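Local coordinates for protein alpha-L-arabinofuranosidase B (Aspergillus kawachii, PDB 6SXT) that hydrolyses terminal non-reducing alpha-L-arabinofuranosyl residues from arabinoxylan, L-arabinan and arabinogalactan, joining a catalytic domain to an arabinose-binding domain, at residues Q35-G39 with S40-T44; F123-P126 with G127-Y130. One frame throughout, in Å; residues are numbered along the deposited sequence.

Contact 1 of 2, residues Q35-G39 with S40-T44. With EDO (1,2-ethanediol), chain B.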
loop_
_atom_site.group_PDB
_atom_site.type_symbol
_atom_site.label_atom_id
_atom_site.label_comp_id
_atom_site.label_asym_id
_atom_site.label_seq_id
_atom_site.Cartn_x
_atom_site.Cartn_y
_atom_site.Cartn_z
ATOM N N GLN A 35 5.639 13.806 4.223
ATOM C CA GLN A 35 6.971 14.097 3.679
ATOM C C GLN A 35 7.325 13.086 2.586
ATOM O O GLN A 35 7.037 11.896 2.745
ATOM C CB GLN A 35 7.958 14.128 4.814
ATOM C CG GLN A 35 9.344 14.589 4.353
ATOM C CD GLN A 35 10.383 14.406 5.426
ATOM O OE1 GLN A 35 10.785 13.304 5.716
ATOM N NE2 GLN A 35 10.831 15.524 6.004
ATOM N N LEU A 36 7.955 13.609 1.558
ATOM C CA LEU A 36 8.523 12.838 0.445
ATOM C C LEU A 36 10.038 12.846 0.532
ATOM O O LEU A 36 10.595 13.894 0.918
ATOM C CB LEU A 36 8.135 13.479 -0.868
ATOM C CG LEU A 36 6.671 13.414 -1.248
ATOM C CD1 LEU A 36 6.364 14.437 -2.333
ATOM C CD2 LEU A 36 6.299 12.001 -1.693
ATOM N N GLN A 37 10.660 11.789 0.030
ATOM C CA GLN A 37 12.115 11.745 -0.220
ATOM C C GLN A 37 12.303 11.244 -1.640
ATOM O O GLN A 37 11.680 10.219 -1.968
ATOM C CB GLN A 37 12.844 10.863 0.765
ATOM C CG GLN A 37 14.359 10.872 0.546
ATOM C CD GLN A 37 15.054 10.016 1.589
ATOM O OE1 GLN A 37 14.479 9.097 2.186
ATOM N NE2 GLN A 37 16.290 10.392 1.937
ATOM N N ARG A 38 13.072 11.944 -2.443
ATOM C CA ARG A 38 13.284 11.546 -3.846
ATOM C C ARG A 38 14.649 10.899 -4.010
ATOM O O ARG A 38 15.616 11.272 -3.340
ATOM C CB ARG A 38 13.080 12.715 -4.797
ATOM C CG ARG A 38 14.115 13.834 -4.694
ATOM C CD ARG A 38 13.720 14.969 -5.599
ATOM N NE ARG A 38 14.644 16.058 -5.433
ATOM C CZ ARG A 38 14.491 17.259 -5.946
ATOM N NH1 ARG A 38 13.383 17.586 -6.594
ATOM N NH2 ARG A 38 15.424 18.178 -5.708
ATOM N N GLY A 39 14.725 9.982 -4.964
ATOM C CA GLY A 39 15.950 9.187 -5.121
ATOM C C GLY A 39 17.070 9.922 -5.800
ATOM O O GLY A 39 18.256 9.524 -5.600
ATOM N N SER A 40 16.797 10.931 -6.581
ATOM C CA SER A 40 17.823 11.661 -7.374
ATOM C C SER A 40 18.867 12.287 -6.452
ATOM O O SER A 40 20.082 12.167 -6.679
ATOM C CB SER A 40 17.168 12.692 -8.212
ATOM O OG SER A 40 16.403 13.596 -7.371
ATOM N N ASP A 41 18.449 12.921 -5.362
ATOM C CA ASP A 41 19.400 13.621 -4.472
ATOM C C ASP A 41 19.145 13.267 -3.003
ATOM O O ASP A 41 19.831 13.829 -2.115
ATOM C CB ASP A 41 19.391 15.127 -4.740
ATOM C CG ASP A 41 18.043 15.815 -4.553
ATOM O OD1 ASP A 41 17.130 15.146 -3.959
ATOM O OD2 ASP A 41 17.933 16.997 -4.927
ATOM N N ASP A 42 18.210 12.365 -2.702
ATOM C CA ASP A 42 17.848 11.949 -1.346
ATOM C C ASP A 42 17.339 13.116 -0.488
ATOM O O ASP A 42 17.255 12.897 0.732
ATOM C CB ASP A 42 19.005 11.241 -0.665
ATOM C CG ASP A 42 19.168 9.805 -1.121
ATOM O OD1 ASP A 42 18.194 9.227 -1.617
ATOM O OD2 ASP A 42 20.269 9.277 -0.924
ATOM N N THR A 43 16.970 14.226 -1.097
ATOM C CA THR A 43 16.383 15.321 -0.307
ATOM C C THR A 43 14.876 15.109 -0.123
ATOM O O THR A 43 14.252 14.274 -0.766
ATOM C CB THR A 43 16.661 16.696 -0.905
ATOM O OG1 THR A 43 15.948 16.903 -2.127
ATOM C CG2 THR A 43 18.160 16.873 -1.111
ATOM N N THR A 44 14.306 15.916 0.736
ATOM C CA THR A 44 12.876 15.788 1.114
ATOM C C THR A 44 12.109 17.056 0.864
ATOM O O THR A 44 12.692 18.147 0.694
ATOM C CB THR A 44 12.725 15.448 2.583
ATOM O OG1 THR A 44 13.226 16.519 3.391
ATOM C CG2 THR A 44 13.427 14.171 2.945
HETATM C C1 EDO B . 13.700 10.812 6.886
HETATM O O1 EDO B . 12.686 11.782 7.268
HETATM C C2 EDO B . 14.848 11.288 6.057
#

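Contact 2 of 2, residues F123-P126 with G127-Y130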
loop_
_atom_site.group_PDB
_atom_site.type_symbol
_atom_site.label_atom_id
_atom_site.label_comp_id
_atom_site.label_asym_id
_atom_site.label_seq_id
_atom_site.Cartn_x
_atom_site.Cartn_y
_atom_site.Cartn_z
ATOM N N PHE A 123 0.457 2.941 -0.629
ATOM C CA PHE A 123 0.378 1.560 -1.137
ATOM C C PHE A 123 1.520 0.772 -0.497
ATOM O O PHE A 123 2.703 1.085 -0.746
ATOM C CB PHE A 123 0.510 1.556 -2.643
ATOM C CG PHE A 123 0.211 0.248 -3.315
ATOM C CD1 PHE A 123 1.178 -0.755 -3.393
ATOM C CD2 PHE A 123 -1.014 0.047 -3.926
ATOM C CE1 PHE A 123 0.896 -1.953 -4.045
ATOM C CE2 PHE A 123 -1.284 -1.138 -4.596
ATOM C CZ PHE A 123 -0.311 -2.120 -4.695
ATOM N N MET A 124 1.176 -0.207 0.297
ATOM C CA MET A 124 2.179 -0.907 1.121
ATOM C C MET A 124 2.295 -2.354 0.634
ATOM O O MET A 124 1.321 -3.098 0.677
ATOM C CB MET A 124 1.786 -0.871 2.583
ATOM C CG MET A 124 1.616 0.605 3.056
ATOM S SD MET A 124 1.180 0.818 4.779
ATOM C CE MET A 124 2.751 0.417 5.507
ATOM N N SER A 125 3.484 -2.676 0.106
ATOM C CA SER A 125 3.889 -4.022 -0.313
ATOM C C SER A 125 4.394 -4.778 0.906
ATOM O O SER A 125 4.814 -4.191 1.923
ATOM C CB SER A 125 4.886 -3.878 -1.436
ATOM O OG SER A 125 5.936 -2.980 -1.084
ATOM N N PRO A 126 4.462 -6.126 0.832
ATOM C CA PRO A 126 5.003 -6.893 1.948
ATOM C C PRO A 126 6.406 -6.396 2.305
ATOM O O PRO A 126 7.299 -6.261 1.410
ATOM C CB PRO A 126 5.042 -8.336 1.374
ATOM C CG PRO A 126 3.876 -8.321 0.427
ATOM C CD PRO A 126 4.012 -6.990 -0.284
ATOM N N GLY A 127 6.584 -6.115 3.590
ATOM C CA GLY A 127 7.852 -5.587 4.095
ATOM C C GLY A 127 7.804 -4.101 4.388
ATOM O O GLY A 127 8.744 -3.574 4.990
ATOM N N THR A 128 6.725 -3.440 3.991
ATOM C CA THR A 128 6.527 -1.992 4.213
ATOM C C THR A 128 5.845 -1.776 5.562
ATOM O O THR A 128 4.925 -2.518 5.922
ATOM C CB THR A 128 5.702 -1.428 3.051
ATOM O OG1 THR A 128 6.362 -1.757 1.820
ATOM C CG2 THR A 128 5.555 0.070 3.109
ATOM N N GLY A 129 6.237 -0.720 6.278
ATOM C CA GLY A 129 5.647 -0.433 7.585
ATOM C C GLY A 129 6.006 0.916 8.112
ATOM O O GLY A 129 7.123 1.377 7.913
ATOM N N TYR A 130 5.076 1.497 8.873
ATOM C CA TYR A 130 5.260 2.747 9.611
ATOM C C TYR A 130 4.868 2.550 11.074
ATOM O O TYR A 130 4.044 1.686 11.420
ATOM C CB TYR A 130 4.409 3.878 9.014
ATOM C CG TYR A 130 4.772 4.255 7.598
ATOM C CD1 TYR A 130 4.255 3.570 6.519
ATOM C CD2 TYR A 130 5.650 5.291 7.326
ATOM C CE1 TYR A 130 4.619 3.869 5.226
ATOM C CE2 TYR A 130 6.017 5.640 6.024
ATOM C CZ TYR A 130 5.492 4.910 4.968
ATOM O OH TYR A 130 5.847 5.194 3.675
HETATM O O HOH W 1 7.868 -3.865 0.506
#

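Contact 1 of 2, residues Q35-G39 with S40-T44
Arg38 grips Asp41 side-on across the hairpin loop, one nitrogen to each carboxylate oxygen. Arg38 NE reaches Asp41 OD1 at 3.0 Å, within the guanidinium plane and nearly straight (168°), while Arg38 NH2 meets Asp41 OD2 on its syn side at 2.9 Å. The guanidinium and carboxylate planes are turned 45° apart, and Arg38 NE comes to OD1 from above the carboxylate plane. Asp41 OD1 takes two further bonds, from Thr43 OG1 (2.8 Å) and from Thr43 N, the latter forming an Asx turn; three donors on OD1, with Arg38 NH2 on OD2, hold the carboxylate's rotation. Arg38 arrives with CG wedged between its own backbone N and carbonyl carbon (chi1 67°) and then runs extended to NE. Along the other side of the turn, the extended Gln37 side chain sends NE2 to Asp42 O at 2.9 Å, the acceptor lying in the amide plane. Behind these groups, Arg38 N donates to Thr43 O at 3.1 Å, and Gln37 and Thr44 form an antiparallel non-hydrogen-bonded pair. Gln35 lays its amide near Thr44 CB, but its OE1 is held by Thr73 and by an ethanediol. Lys466 takes up Asp42 OD1 and Gly39 O. The hairpin joins strand 34-38 to edge strand 44-47; strand 70-75 pairs on the far side of 34-38, and helix 58-64 packs against Leu36 and Thr43, its Phe64 O receiving Arg38 NH1.

Contact 2 of 2, residues F123-P126 with G127-Y130
Thr128 turns its two branches to different partners: OG1 goes back to Ser125, and CG2 lies against Met124. The hydroxyl sits beside the backbone N (chi1 -55°), which lets OG1 donate to Ser125 O at 2.9 Å, while Thr128 N closes the type II turn Ser125-Thr128 on the same oxygen, also at 2.9 Å. Both donors are tilted from the carbonyl plane, OG1 by 31°. Gly127 occupies the turn corner with positive phi, where a CB would clash with Pro126 O. The Met124 side chain crosses Thr128 obliquely and bends at its last torsion (chi3 74°), bringing CE to 3.7 Å from Thr128 CG2. The same methyl reaches the edge of the Tyr130 ring, near its plane, with Met124 CE 3.6 Å from Tyr130 CD1, an apolar edge contact, not packing on the ring face. Tyr130 OH is bonded farther out to Ile72 O and Ala105 N. On the polar side, one water bonds to Ser125 OG and donates to Thr128 OG1 at 2.9 Å, with Pro126 O as another partner. Polar and apolar halves thus separate: Ser125 O accepts two hydrogen bonds and water bridges three oxygens, while the methionine methyl packs against the threonine methyl and tyrosine edge.

How the contacts relate
Along the chain the two contacts come in series, neither enclosing nor crossing the other. Contact 1 closes first, at the hairpin loop between strands 34-38 and 44-47, on the surface of the catalytic domain. Contact 2 follows much later, where strand 117-124 of the large antiparallel sheet turns toward strand 130-132 of another sheet. Their centres are about 18 Å apart and their nearest atoms about 7 Å, without touching. Strand 70-75 links their surroundings: it pairs with strand 34-38 and offers Ile72 O to Tyr130. Both turns touch residues of the arabinose-binding domain: Lys466 bonds to contact 1, and Tyr440 packs on Ser125 and Pro126 of contact 2.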